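Local coordinates for protein elongation factor G (Thermus thermophilus, PDB 2DY1) that binds GTP with a magnesium ion and probably acts as a GTPase that drives translocation during translation elongation, at residues Pro155-Asp160 with Gly245-Val250; Glu496-Gly501 with Lys534-Asn539; Ile575-Val580 with Glu642-Ala647. One frame throughout, in Å; residues are numbered along the deposited sequence.

How the contacts relate
The three contacts are strand pairings in three separate parts of an elongated chain, following one another in sequence without overlap. Contact 1 belongs to the GTP-binding domain: the side chain of Asp160 lies about 13 Å from the bound GTP and about 11 Å from the side chain of Ser254, which binds it. Contact 2, in the domain IV family region, is farthest away, its centre 74 Å from that of contact 1, across the chain's centre. Contact 3, in the C-terminal family region, has its centre 44 Å from contact 1 and 36 Å from contact 2; nearest atoms of contacts 2 and 3 are about 15 Å apart. Contacts 2 and 3 lie away from the nucleotide.

Contact 1: residues Pro155-Asp160 with Gly245-Val250; sequences PILPID and GLLYPV
Pro155 sets its ring against two neighbours at once: CB sits 3.3 Å from Leu246 O, and CD lies 3.7 Å from Tyr248 CE1, the tyrosine ring meeting the proline obliquely. From there the chains run on as parallel strands, Ile156 beside Tyr248, Leu157 beside Pro249 and Pro158 beside Val250. Tyr248 N donates to Pro155 O at 2.9 Å and Leu157 N to Tyr248 O at 2.8 Å; Val250 N then reaches Leu157 O, and Ile159 N closes the ladder on Val250 O. Pro158 and Pro249 bring no N-H, yet the ladder runs past both, because the amides it uses belong to other residues.

On the face that carries Ile156, Tyr248 and Val250, the branch of Val250 matters: with CG1 anti to the backbone N (chi1 -179°), CG2 is the methyl that meets Ile156 CB, at 3.8 Å. Leu157 and Leu247 fill the other side, touching through Leu157 CD2 and Leu247 CD1 at 4.1 Å. The CG of Leu157 is swung opposite its own N (chi1 -170°), and both of its methyls come near that one leucine carbon. Farther along, Ile159 and Pro249 run side by side, CG1 of the isoleucine 3.9 Å from CB of the proline.

Strand 248-252 lies between strands 129-134 and 156-165 in the P-loop GTPase sheet. Helix 142-153 covers the Ile156 and Val250 face through Leu149 and Leu146, while helices 198-213 and 231-243 both pack on Leu157 and Leu247, the latter helix also on Pro249.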
loop_
_atom_site.group_PDB
_atom_site.type_symbol
_atom_site.label_atom_id
_atom_site.label_comp_id
_atom_site.label_asym_id
_atom_site.label_seq_id
_atom_site.Cartn_x
_atom_site.Cartn_y
_atom_site.Cartn_z
ATOM N N PRO A 155 16.766 -0.336 -21.185
ATOM C CA PRO A 155 17.306 -1.489 -21.894
ATOM C C PRO A 155 16.417 -2.711 -22.096
ATOM O O PRO A 155 16.736 -3.806 -21.648
ATOM C CB PRO A 155 18.594 -1.793 -21.125
ATOM C CG PRO A 155 18.228 -1.427 -19.730
ATOM C CD PRO A 155 17.419 -0.165 -19.871
ATOM N N ILE A 156 15.315 -2.524 -22.811
ATOM C CA ILE A 156 14.443 -3.656 -23.098
ATOM C C ILE A 156 15.100 -4.539 -24.151
ATOM O O ILE A 156 15.981 -4.100 -24.907
ATOM C CB ILE A 156 13.045 -3.211 -23.591
ATOM C CG1 ILE A 156 13.174 -2.296 -24.812
ATOM C CG2 ILE A 156 12.315 -2.519 -22.465
ATOM C CD1 ILE A 156 12.225 -2.637 -25.935
ATOM N N LEU A 157 14.679 -5.795 -24.203
ATOM C CA LEU A 157 15.252 -6.742 -25.142
ATOM C C LEU A 157 14.104 -7.536 -25.762
ATOM O O LEU A 157 13.572 -8.455 -25.150
ATOM C CB LEU A 157 16.202 -7.684 -24.401
ATOM C CG LEU A 157 17.076 -8.580 -25.278
ATOM C CD1 LEU A 157 18.253 -7.771 -25.810
ATOM C CD2 LEU A 157 17.581 -9.746 -24.475
ATOM N N PRO A 158 13.710 -7.190 -26.992
ATOM C CA PRO A 158 12.606 -7.925 -27.628
ATOM C C PRO A 158 12.938 -9.383 -27.908
ATOM O O PRO A 158 13.870 -9.684 -28.638
ATOM C CB PRO A 158 12.359 -7.146 -28.926
ATOM C CG PRO A 158 12.887 -5.759 -28.607
ATOM C CD PRO A 158 14.139 -6.048 -27.811
ATOM N N ILE A 159 12.180 -10.293 -27.320
ATOM C CA ILE A 159 12.375 -11.715 -27.550
ATOM C C ILE A 159 11.423 -12.144 -28.654
ATOM O O ILE A 159 11.768 -12.949 -29.521
ATOM C CB ILE A 159 12.039 -12.547 -26.277
ATOM C CG1 ILE A 159 12.959 -12.130 -25.125
ATOM C CG2 ILE A 159 12.112 -14.040 -26.577
ATOM C CD1 ILE A 159 14.436 -12.214 -25.449
ATOM N N ASP A 160 10.213 -11.593 -28.616
ATOM C CA ASP A 160 9.182 -11.961 -29.579
ATOM C C ASP A 160 8.706 -10.772 -30.383
ATOM O O ASP A 160 8.725 -9.636 -29.896
ATOM C CB ASP A 160 7.910 -12.450 -28.862
ATOM C CG ASP A 160 8.139 -13.662 -27.998
ATOM O OD1 ASP A 160 8.744 -14.629 -28.506
ATOM O OD2 ASP A 160 7.684 -13.655 -26.821
ATOM N N GLY A 245 19.826 -6.899 -13.866
ATOM C CA GLY A 245 18.948 -5.794 -14.183
ATOM C C GLY A 245 19.470 -4.909 -15.295
ATOM O O GLY A 245 19.128 -3.728 -15.352
ATOM N N LEU A 246 20.281 -5.490 -16.179
ATOM C CA LEU A 246 20.865 -4.749 -17.294
ATOM C C LEU A 246 20.078 -4.892 -18.598
ATOM O O LEU A 246 20.297 -4.138 -19.552
ATOM C CB LEU A 246 22.315 -5.193 -17.507
ATOM C CG LEU A 246 23.244 -4.987 -16.300
ATOM C CD1 LEU A 246 24.612 -5.546 -16.639
ATOM C CD2 LEU A 246 23.329 -3.509 -15.947
ATOM N N LEU A 247 19.175 -5.870 -18.642
ATOM C CA LEU A 247 18.342 -6.071 -19.824
ATOM C C LEU A 247 16.983 -6.536 -19.325
ATOM O O LEU A 247 16.905 -7.298 -18.370
ATOM C CB LEU A 247 18.923 -7.128 -20.753
ATOM C CG LEU A 247 20.205 -6.772 -21.539
ATOM C CD1 LEU A 247 20.618 -7.982 -22.375
ATOM C CD2 LEU A 247 19.966 -5.542 -22.415
ATOM N N TYR A 248 15.930 -6.090 -19.998
ATOM C CA TYR A 248 14.565 -6.453 -19.622
ATOM C C TYR A 248 13.918 -7.157 -20.818
ATOM O O TYR A 248 13.468 -6.501 -21.752
ATOM C CB TYR A 248 13.773 -5.188 -19.288
ATOM C CG TYR A 248 14.444 -4.306 -18.246
ATOM C CD1 TYR A 248 14.652 -2.950 -18.493
ATOM C CD2 TYR A 248 14.875 -4.833 -17.024
ATOM C CE1 TYR A 248 15.279 -2.130 -17.558
ATOM C CE2 TYR A 248 15.503 -4.022 -16.086
ATOM C CZ TYR A 248 15.701 -2.672 -16.366
ATOM O OH TYR A 248 16.335 -1.873 -15.435
ATOM N N PRO A 249 13.851 -8.494 -20.801
ATOM C CA PRO A 249 13.241 -9.199 -21.937
ATOM C C PRO A 249 11.781 -8.805 -22.109
ATOM O O PRO A 249 11.090 -8.585 -21.115
ATOM C CB PRO A 249 13.349 -10.669 -21.552
ATOM C CG PRO A 249 14.477 -10.711 -20.540
ATOM C CD PRO A 249 14.281 -9.436 -19.752
ATOM N N VAL A 250 11.332 -8.716 -23.365
ATOM C CA VAL A 250 9.937 -8.392 -23.651
ATOM C C VAL A 250 9.345 -9.564 -24.426
ATOM O O VAL A 250 9.788 -9.900 -25.535
ATOM C CB VAL A 250 9.810 -7.112 -24.513
ATOM C CG1 VAL A 250 8.327 -6.791 -24.774
ATOM C CG2 VAL A 250 10.476 -5.944 -23.820
#

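Contact 2: residues Glu496-Gly501 with Lys534-Asn539; sequences EWRITG and KAIVYN
Tyr538 O takes hydrogen bonds from two waters, which tie it to segment 496-501. One water, 2.9 Å from Tyr538 O, also donates to Arg498 O; the other, 2.7 Å from Tyr538 O, accepts from Thr500 N. Water thus spans the gap where direct pairing has ended. Before that point the strands bond directly: Glu496 N to Ala535 O at 2.7 Å, Val537 N to Glu496 O, and Arg498 N to Val537 O, each donor nearly in line with the carbonyl it addresses.

This is the parallel pairing of a beta-alpha-beta unit, in which strand 494-497 leads through helix 509-520 to strand 533-541, within the region assigned to domain IV. Strand 494-497 is outermost in its sheet, and strand 477-489 flanks strand 533-541 on the other side.

Glu496 and Ile536 stand alongside each other, pointing the same way. The extended glutamate puts OE2 3.5 Å from Lys534 NZ, a salt bridge whose hydrogen bond is weak, the lysine chain bending at its third torsion (-62°) to get there. OE1 lies over one face of the Arg498 guanidinium, so charge alone joins them. That guanidinium is oriented instead by NH1, which donates to Trp497 O, the oxygen lying in the guanidinium plane while the N-H comes from above the carbonyl plane. The arginine's CG rests on Ile536 CG2 at 3.7 Å.

On the face that carries Trp497 and Val537, Val537 CG1 meets Trp497 CZ3 at 3.9 Å and Ile499 CD1 at 4.0 Å, while Ile499 CG1 covers part of one indole face. Ile512 of helix 509-520 touches both Trp497 and Val537.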
loop_
_atom_site.group_PDB
_atom_site.type_symbol
_atom_site.label_atom_id
_atom_site.label_comp_id
_atom_site.label_asym_id
_atom_site.label_seq_id
_atom_site.Cartn_x
_atom_site.Cartn_y
_atom_site.Cartn_z
ATOM N N GLU A 496 3.476 29.832 32.856
ATOM C CA GLU A 496 4.438 30.641 33.601
ATOM C C GLU A 496 4.111 30.695 35.080
ATOM O O GLU A 496 3.011 31.076 35.454
ATOM C CB GLU A 496 4.455 32.088 33.082
ATOM C CG GLU A 496 5.280 32.331 31.842
ATOM C CD GLU A 496 5.207 33.783 31.400
ATOM O OE1 GLU A 496 5.038 34.669 32.274
ATOM O OE2 GLU A 496 5.328 34.034 30.187
ATOM N N TRP A 497 5.061 30.310 35.920
ATOM C CA TRP A 497 4.873 30.409 37.359
ATOM C C TRP A 497 5.416 31.782 37.745
ATOM O O TRP A 497 6.621 32.042 37.628
ATOM C CB TRP A 497 5.685 29.343 38.066
ATOM C CG TRP A 497 5.489 29.256 39.531
ATOM C CD1 TRP A 497 6.423 29.504 40.494
ATOM C CD2 TRP A 497 4.340 28.738 40.206
ATOM N NE1 TRP A 497 5.936 29.159 41.729
ATOM C CE2 TRP A 497 4.657 28.684 41.581
ATOM C CE3 TRP A 497 3.074 28.307 39.780
ATOM C CZ2 TRP A 497 3.755 28.208 42.539
ATOM C CZ3 TRP A 497 2.176 27.833 40.730
ATOM C CH2 TRP A 497 2.521 27.785 42.094
ATOM N N ARG A 498 4.537 32.673 38.187
ATOM C CA ARG A 498 4.963 34.007 38.593
ATOM C C ARG A 498 4.530 34.287 40.023
ATOM O O ARG A 498 4.300 35.425 40.407
ATOM C CB ARG A 498 4.388 35.067 37.640
ATOM C CG ARG A 498 4.971 34.995 36.227
ATOM C CD ARG A 498 6.448 35.408 36.221
ATOM N NE ARG A 498 7.023 35.359 34.880
ATOM C CZ ARG A 498 7.526 34.268 34.306
ATOM N NH1 ARG A 498 7.541 33.094 34.946
ATOM N NH2 ARG A 498 8.026 34.353 33.080
ATOM N N ILE A 499 4.430 33.224 40.818
ATOM C CA ILE A 499 4.054 33.359 42.213
ATOM C C ILE A 499 5.204 34.002 42.968
ATOM O O ILE A 499 6.363 33.637 42.755
ATOM C CB ILE A 499 3.727 31.959 42.817
ATOM C CG1 ILE A 499 2.349 31.500 42.323
ATOM C CG2 ILE A 499 3.752 31.999 44.353
ATOM C CD1 ILE A 499 1.195 32.367 42.795
ATOM N N THR A 500 4.881 34.973 43.820
ATOM C CA THR A 500 5.887 35.658 44.614
ATOM C C THR A 500 5.578 35.537 46.106
ATOM O O THR A 500 4.449 35.218 46.500
ATOM C CB THR A 500 5.959 37.160 44.252
ATOM O OG1 THR A 500 4.736 37.801 44.636
ATOM C CG2 THR A 500 6.184 37.338 42.748
ATOM N N GLY A 501 6.595 35.763 46.930
ATOM C CA GLY A 501 6.408 35.726 48.371
ATOM C C GLY A 501 6.039 34.370 48.928
ATOM O O GLY A 501 5.647 34.261 50.090
ATOM N N LYS A 534 -1.091 31.530 26.694
ATOM C CA LYS A 534 -0.050 31.467 27.699
ATOM C C LYS A 534 -0.837 31.591 28.994
ATOM O O LYS A 534 -1.719 32.447 29.104
ATOM C CB LYS A 534 0.923 32.641 27.555
ATOM C CG LYS A 534 2.045 32.635 28.586
ATOM C CD LYS A 534 2.972 33.840 28.419
ATOM C CE LYS A 534 3.661 33.841 27.060
ATOM N NZ LYS A 534 4.619 34.976 26.918
ATOM N N ALA A 535 -0.551 30.705 29.946
ATOM C CA ALA A 535 -1.220 30.714 31.237
ATOM C C ALA A 535 -0.196 31.170 32.273
ATOM O O ALA A 535 0.852 30.543 32.448
ATOM C CB ALA A 535 -1.733 29.309 31.579
ATOM N N ILE A 536 -0.514 32.261 32.958
ATOM C CA ILE A 536 0.353 32.833 33.976
ATOM C C ILE A 536 -0.330 32.759 35.346
ATOM O O ILE A 536 -1.415 33.323 35.536
ATOM C CB ILE A 536 0.650 34.316 33.643
ATOM C CG1 ILE A 536 1.289 34.420 32.249
ATOM C CG2 ILE A 536 1.583 34.904 34.691
ATOM C CD1 ILE A 536 1.487 35.857 31.768
ATOM N N VAL A 537 0.292 32.048 36.291
ATOM C CA VAL A 537 -0.253 31.957 37.648
ATOM C C VAL A 537 0.548 32.995 38.415
ATOM O O VAL A 537 1.763 32.849 38.606
ATOM C CB VAL A 537 -0.079 30.542 38.215
ATOM C CG1 VAL A 537 -0.472 30.512 39.720
ATOM C CG2 VAL A 537 -0.965 29.588 37.418
ATOM N N TYR A 538 -0.142 34.049 38.848
ATOM C CA TYR A 538 0.533 35.182 39.462
ATOM C C TYR A 538 0.221 35.542 40.896
ATOM O O TYR A 538 0.852 36.434 41.455
ATOM C CB TYR A 538 0.304 36.411 38.588
ATOM C CG TYR A 538 -1.137 36.882 38.515
ATOM C CD1 TYR A 538 -2.041 36.336 37.591
ATOM C CD2 TYR A 538 -1.596 37.884 39.370
ATOM C CE1 TYR A 538 -3.358 36.793 37.534
ATOM C CE2 TYR A 538 -2.901 38.340 39.320
ATOM C CZ TYR A 538 -3.779 37.793 38.402
ATOM O OH TYR A 538 -5.072 38.254 38.359
ATOM N N ASN A 539 -0.763 34.879 41.491
ATOM C CA ASN A 539 -1.099 35.161 42.877
ATOM C C ASN A 539 -1.963 33.988 43.342
ATOM O O ASN A 539 -2.340 33.122 42.541
ATOM C CB ASN A 539 -1.864 36.498 42.973
ATOM C CG ASN A 539 -1.976 37.030 44.404
ATOM O OD1 ASN A 539 -2.778 37.936 44.680
ATOM N ND2 ASN A 539 -1.169 36.491 45.303
HETATM O O HOH W 1 3.033 37.754 40.016
HETATM O O HOH W 2 2.111 36.034 43.836
#

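Contact 3: residues Ile575-Val580 with Glu642-Ala647; sequences IYRLKV and EFSHYA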
loop_
_atom_site.group_PDB
_atom_site.type_symbol
_atom_site.label_atom_id
_atom_site.label_comp_id
_atom_site.label_asym_id
_atom_site.label_seq_id
_atom_site.Cartn_x
_atom_site.Cartn_y
_atom_site.Cartn_z
ATOM N N ILE A 575 -6.515 23.449 8.770
ATOM C CA ILE A 575 -6.280 23.811 7.376
ATOM C C ILE A 575 -5.225 22.856 6.832
ATOM O O ILE A 575 -4.221 22.594 7.488
ATOM C CB ILE A 575 -5.745 25.263 7.257
ATOM C CG1 ILE A 575 -6.773 26.247 7.822
ATOM C CG2 ILE A 575 -5.417 25.588 5.790
ATOM C CD1 ILE A 575 -8.166 26.117 7.240
ATOM N N TYR A 576 -5.453 22.326 5.635
ATOM C CA TYR A 576 -4.516 21.393 5.028
ATOM C C TYR A 576 -3.920 21.922 3.730
ATOM O O TYR A 576 -4.511 22.780 3.063
ATOM C CB TYR A 576 -5.219 20.052 4.736
ATOM C CG TYR A 576 -5.328 19.128 5.936
ATOM C CD1 TYR A 576 -5.953 19.547 7.113
ATOM C CD2 TYR A 576 -4.754 17.852 5.910
ATOM C CE1 TYR A 576 -5.991 18.716 8.242
ATOM C CE2 TYR A 576 -4.788 17.017 7.021
ATOM C CZ TYR A 576 -5.405 17.461 8.187
ATOM O OH TYR A 576 -5.393 16.658 9.304
ATOM N N ARG A 577 -2.725 21.438 3.405
ATOM C CA ARG A 577 -2.095 21.786 2.139
ATOM C C ARG A 577 -2.562 20.723 1.154
ATOM O O ARG A 577 -2.416 19.534 1.436
ATOM C CB ARG A 577 -0.550 21.855 2.246
ATOM C CG ARG A 577 0.215 20.926 3.217
ATOM C CD ARG A 577 1.729 21.103 2.985
ATOM N NE ARG A 577 2.663 20.729 4.059
ATOM C CZ ARG A 577 2.723 21.304 5.259
ATOM N NH1 ARG A 577 1.888 22.282 5.575
ATOM N NH2 ARG A 577 3.656 20.933 6.126
ATOM N N LEU A 578 -3.175 21.150 0.052
ATOM C CA LEU A 578 -3.703 20.219 -0.936
ATOM C C LEU A 578 -3.010 20.364 -2.284
ATOM O O LEU A 578 -3.019 21.439 -2.889
ATOM C CB LEU A 578 -5.216 20.439 -1.090
ATOM C CG LEU A 578 -6.141 19.537 -1.930
ATOM C CD1 LEU A 578 -6.662 20.320 -3.119
ATOM C CD2 LEU A 578 -5.431 18.271 -2.374
ATOM N N LYS A 579 -2.409 19.272 -2.747
ATOM C CA LYS A 579 -1.728 19.252 -4.037
ATOM C C LYS A 579 -2.573 18.409 -4.981
ATOM O O LYS A 579 -2.916 17.274 -4.661
ATOM C CB LYS A 579 -0.337 18.632 -3.897
ATOM C CG LYS A 579 0.610 19.428 -3.011
ATOM C CD LYS A 579 1.988 18.780 -2.938
ATOM C CE LYS A 579 2.959 19.635 -2.129
ATOM N NZ LYS A 579 4.320 19.029 -2.064
ATOM N N VAL A 580 -2.920 18.968 -6.134
ATOM C CA VAL A 580 -3.730 18.237 -7.098
ATOM C C VAL A 580 -3.079 18.203 -8.478
ATOM O O VAL A 580 -2.727 19.241 -9.035
ATOM C CB VAL A 580 -5.149 18.856 -7.231
ATOM C CG1 VAL A 580 -5.961 18.091 -8.268
ATOM C CG2 VAL A 580 -5.858 18.817 -5.894
ATOM N N GLU A 642 -2.142 17.285 3.433
ATOM C CA GLU A 642 -1.278 17.271 4.609
ATOM C C GLU A 642 -1.650 18.424 5.522
ATOM O O GLU A 642 -1.935 19.527 5.052
ATOM C CB GLU A 642 0.198 17.399 4.207
ATOM C CG GLU A 642 0.753 16.208 3.442
ATOM C CD GLU A 642 2.253 16.306 3.217
ATOM O OE1 GLU A 642 2.838 15.333 2.693
ATOM O OE2 GLU A 642 2.847 17.352 3.561
ATOM N N PHE A 643 -1.659 18.163 6.826
ATOM C CA PHE A 643 -1.996 19.186 7.812
ATOM C C PHE A 643 -1.057 20.376 7.707
ATOM O O PHE A 643 0.160 20.220 7.580
ATOM C CB PHE A 643 -1.921 18.616 9.233
ATOM C CG PHE A 643 -2.177 19.638 10.305
ATOM C CD1 PHE A 643 -3.464 20.101 10.553
ATOM C CD2 PHE A 643 -1.126 20.160 11.049
ATOM C CE1 PHE A 643 -3.702 21.073 11.526
ATOM C CE2 PHE A 643 -1.352 21.133 12.026
ATOM C CZ PHE A 643 -2.640 21.587 12.263
ATOM N N SER A 644 -1.636 21.568 7.769
ATOM C CA SER A 644 -0.866 22.798 7.679
ATOM C C SER A 644 -0.890 23.569 9.000
ATOM O O SER A 644 0.138 23.741 9.653
ATOM C CB SER A 644 -1.433 23.677 6.564
ATOM O OG SER A 644 -0.729 24.903 6.469
ATOM N N HIS A 645 -2.072 24.014 9.402
ATOM C CA HIS A 645 -2.197 24.785 10.630
ATOM C C HIS A 645 -3.668 24.970 10.943
ATOM O O HIS A 645 -4.526 24.606 10.143
ATOM C CB HIS A 645 -1.573 26.172 10.429
ATOM C CG HIS A 645 -2.284 26.997 9.397
ATOM N ND1 HIS A 645 -2.164 26.763 8.042
ATOM C CD2 HIS A 645 -3.188 27.996 9.527
ATOM C CE1 HIS A 645 -2.966 27.580 7.383
ATOM N NE2 HIS A 645 -3.599 28.339 8.259
ATOM N N TYR A 646 -3.955 25.543 12.110
ATOM C CA TYR A 646 -5.330 25.833 12.495
ATOM C C TYR A 646 -5.587 27.298 12.165
ATOM O O TYR A 646 -4.685 28.132 12.254
ATOM C CB TYR A 646 -5.553 25.611 13.996
ATOM C CG TYR A 646 -5.991 24.204 14.341
ATOM C CD1 TYR A 646 -5.062 23.169 14.458
ATOM C CD2 TYR A 646 -7.342 23.900 14.492
ATOM C CE1 TYR A 646 -5.476 21.857 14.710
ATOM C CE2 TYR A 646 -7.769 22.598 14.747
ATOM C CZ TYR A 646 -6.830 21.584 14.849
ATOM O OH TYR A 646 -7.258 20.302 15.077
ATOM N N ALA A 647 -6.811 27.612 11.770
ATOM C CA ALA A 647 -7.154 28.989 11.447
ATOM C C ALA A 647 -8.546 29.245 11.966
ATOM O O ALA A 647 -9.329 28.317 12.146
ATOM C CB ALA A 647 -7.100 29.216 9.935
#
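Strands 575-580 and 642-647 run antiparallel, the axes of these short segments 140° apart, and a classic beta bulge interrupts their pairing. Ser644 and His645 both sit opposite Ile575, whose carbonyl oxygen accepts from two amides: Ser644 N at 2.8 Å, in the carbonyl plane, and the more tilted His645 N at 3.2 Å. Ile575 N returns a bond to His645 O. One step on, Tyr576 faces Phe643 as a non-hydrogen-bonded pair, and then Arg577 and Glu642 exchange two backbone bonds, Arg577 N to Glu642 O and Glu642 N to Arg577 O.

The Tyr576 ring lies across the backbone of Phe643, with Phe643 CA 3.6 Å from its centroid and almost on the ring normal, a CH-pi contact. The phenyl group turns an edge to the same tyrosine in an offset edge-to-face arrangement, planes at 80°, through Phe643 CD1 and Tyr576 CE1. On the side that carries Ile575 and His645, CB of the isoleucine stands over the imidazole, 3.9 Å from its centroid. The histidine gets beneath it by placing CG between its own N and carbonyl carbon (chi1 64°). Its ND1 pairs with Ser644 OG at 2.8 Å, either of which may be the donor. Ile575 CG1 also touches Ala647 CB.

Strand 610-618 flanks strand 569-583 as well, and its Glu616 touches both Ile575 and His645 and bonds weakly to Ser644 OG.

Arg577 NE reaches Glu642 OE2 at 3.4 Å, a salt bridge with a weak hydrogen bond, the guanidinium and carboxylate planes well tilted against each other. With both residues exposed, solvent probably screens the attraction, so the directional hold comes probably from the backbone bonds, with the aromatic packing adding non-polar contact.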